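Local coordinates for variant surface glycoprotein MITAT 1.1 (Trypanosoma brucei brucei, PDB 5LY9), which forms a coat on the parasite surface and, by serial expression of antigenically distinct variants, lets the trypanosome evade the host immune response, at residues A[133-138]-A[145-150]. Sequence-based numbering, arbitrary orientation.
Sequences ATRRET and CALSMP
With CG trans to the backbone N (chi1 -177°) and a bend at chi3 (-72°), the chain of Arg135 swings its guanidinium across to Cys145. NH1 and NH2 reach the same atom end-on: Cys145 O lies 3.1 Å from Arg135 NH1 and 3.0 Å from Arg135 NH2, close to the guanidinium plane. The NH2 bond approaches almost in line with the carbonyl (C=O...N 160°), whereas NH1 stands above the carbonyl plane. Arg135 NH1 also donates to Glu137 O at 3.1 Å, here on a lone pair of the carbonyl, and NE forms a salt bridge with Glu113 of helix 62-114. Bonds at several points of its rim thus fix the rotation of the flat group, a task suited to arginine, with its five N-H donors spread around one plane. Leu147 supplies a nonpolar neighbour, its CD1 3.9 Å from Arg135 NH2, while its side chain also packs on helix 62-114.

The backbones join where Cys145 N donates to Thr138 O at 2.8 Å. Beside this bond the small methyl of Ala146 meets the methyl branch of Thr138, CB to CG2 4.0 Å; the other branch, OG1, bonds to Glu144. Cys145 suits its buried place because its SG forms the disulfide with Cys15, tying this surface segment to helix 8-21. Leu147 centres an inverse gamma turn, closed by a weak bond from Ser148 N to Ala146 O. Together, the paired arginine-to-carbonyl hydrogen bonds and one backbone bond lie at the margin of a small three-stranded antiparallel beta-meander, disulfide-linked to the helical body of an A-type VSG N-terminal domain.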
loop_
_atom_site.group_PDB
_atom_site.type_symbol
_atom_site.label_atom_id
_atom_site.label_comp_id
_atom_site.label_asym_id
_atom_site.label_seq_id
_atom_site.Cartn_x
_atom_site.Cartn_y
_atom_site.Cartn_z
ATOM N N ALA A 133 18.046 -32.015 2.312
ATOM C CA ALA A 133 18.616 -30.726 2.571
ATOM C C ALA A 133 18.698 -30.525 4.047
ATOM O O ALA A 133 17.847 -31.034 4.797
ATOM C CB ALA A 133 17.692 -29.666 1.955
ATOM N N THR A 134 19.711 -29.797 4.490
ATOM C CA THR A 134 19.915 -29.531 5.876
ATOM C C THR A 134 19.563 -28.139 6.209
ATOM O O THR A 134 20.111 -27.179 5.583
ATOM C CB THR A 134 21.395 -29.738 6.232
ATOM O OG1 THR A 134 21.749 -31.081 5.876
ATOM C CG2 THR A 134 21.686 -29.518 7.742
ATOM N N ARG A 135 18.652 -27.955 7.167
ATOM C CA ARG A 135 18.343 -26.611 7.588
ATOM C C ARG A 135 19.301 -26.207 8.640
ATOM O O ARG A 135 19.534 -26.938 9.634
ATOM C CB ARG A 135 16.934 -26.469 8.199
ATOM C CG ARG A 135 16.715 -24.983 8.519
ATOM C CD ARG A 135 15.300 -24.613 8.624
ATOM N NE ARG A 135 14.638 -24.609 7.353
ATOM C CZ ARG A 135 14.562 -23.544 6.561
ATOM N NH1 ARG A 135 15.261 -22.457 6.829
ATOM N NH2 ARG A 135 13.809 -23.607 5.500
ATOM N N ARG A 136 19.872 -25.027 8.467
ATOM C CA ARG A 136 20.640 -24.346 9.501
ATOM C C ARG A 136 20.110 -22.938 9.636
ATOM O O ARG A 136 20.376 -22.099 8.770
ATOM C CB ARG A 136 22.129 -24.328 9.147
ATOM C CG ARG A 136 22.704 -25.679 8.743
ATOM C CD ARG A 136 24.241 -25.642 8.625
ATOM N NE ARG A 136 24.794 -26.984 8.379
ATOM C CZ ARG A 136 24.728 -27.626 7.212
ATOM N NH1 ARG A 136 24.149 -27.090 6.135
ATOM N NH2 ARG A 136 25.224 -28.850 7.129
ATOM N N GLU A 137 19.342 -22.676 10.685
ATOM C CA GLU A 137 18.702 -21.361 10.865
ATOM C C GLU A 137 17.862 -21.052 9.653
ATOM O O GLU A 137 16.962 -21.822 9.295
ATOM C CB GLU A 137 19.749 -20.278 11.089
ATOM C CG GLU A 137 20.877 -20.680 11.968
ATOM C CD GLU A 137 20.431 -20.901 13.328
ATOM O OE1 GLU A 137 19.634 -20.036 13.771
ATOM O OE2 GLU A 137 20.892 -21.915 13.942
ATOM N N THR A 138 18.179 -19.981 8.925
ATOM C CA THR A 138 17.329 -19.559 7.804
ATOM C C THR A 138 17.736 -20.176 6.469
ATOM O O THR A 138 17.078 -19.953 5.489
ATOM C CB THR A 138 17.407 -18.053 7.648
ATOM O OG1 THR A 138 18.776 -17.659 7.494
ATOM C CG2 THR A 138 16.741 -17.401 8.827
ATOM N N CYS A 145 16.631 -19.472 2.782
ATOM C CA CYS A 145 15.258 -19.923 2.598
ATOM C C CYS A 145 14.447 -19.736 3.886
ATOM O O CYS A 145 14.073 -20.729 4.552
ATOM C CB CYS A 145 15.285 -21.370 2.147
ATOM S SG CYS A 145 13.794 -21.860 1.247
ATOM N N ALA A 146 14.194 -18.478 4.218
ATOM C CA ALA A 146 13.524 -18.149 5.461
ATOM C C ALA A 146 12.053 -18.196 5.050
ATOM O O ALA A 146 11.555 -17.335 4.251
ATOM C CB ALA A 146 13.899 -16.791 6.010
ATOM N N LEU A 147 11.340 -19.092 5.672
ATOM C CA LEU A 147 9.874 -19.224 5.293
ATOM C C LEU A 147 9.118 -18.291 6.262
ATOM O O LEU A 147 8.326 -18.716 7.115
ATOM C CB LEU A 147 9.487 -20.638 5.430
ATOM C CG LEU A 147 10.371 -21.579 4.648
ATOM C CD1 LEU A 147 9.986 -23.027 4.818
ATOM C CD2 LEU A 147 10.327 -21.222 3.164
ATOM N N SER A 148 9.428 -17.000 6.117
ATOM C CA SER A 148 8.889 -15.974 6.978
ATOM C C SER A 148 8.833 -14.668 6.233
ATOM O O SER A 148 9.498 -14.526 5.206
ATOM C CB SER A 148 9.764 -15.776 8.255
ATOM O OG SER A 148 11.092 -15.458 7.900
ATOM N N MET A 149 8.115 -13.682 6.778
ATOM C CA MET A 149 7.982 -12.396 6.155
ATOM C C MET A 149 8.609 -11.375 7.074
ATOM O O MET A 149 8.303 -11.354 8.283
ATOM C CB MET A 149 6.490 -12.046 5.935
ATOM C CG MET A 149 6.194 -10.657 5.356
ATOM S SD MET A 149 6.707 -10.491 3.665
ATOM C CE MET A 149 5.330 -11.310 2.840
ATOM N N PRO A 150 9.496 -10.465 6.532
ATOM C CA PRO A 150 10.150 -9.553 7.463
ATOM C C PRO A 150 9.264 -8.349 7.805
ATOM O O PRO A 150 8.227 -8.131 7.169
ATOM C CB PRO A 150 11.386 -9.077 6.704
ATOM C CG PRO A 150 10.893 -9.121 5.301
ATOM C CD PRO A 150 10.126 -10.430 5.225
#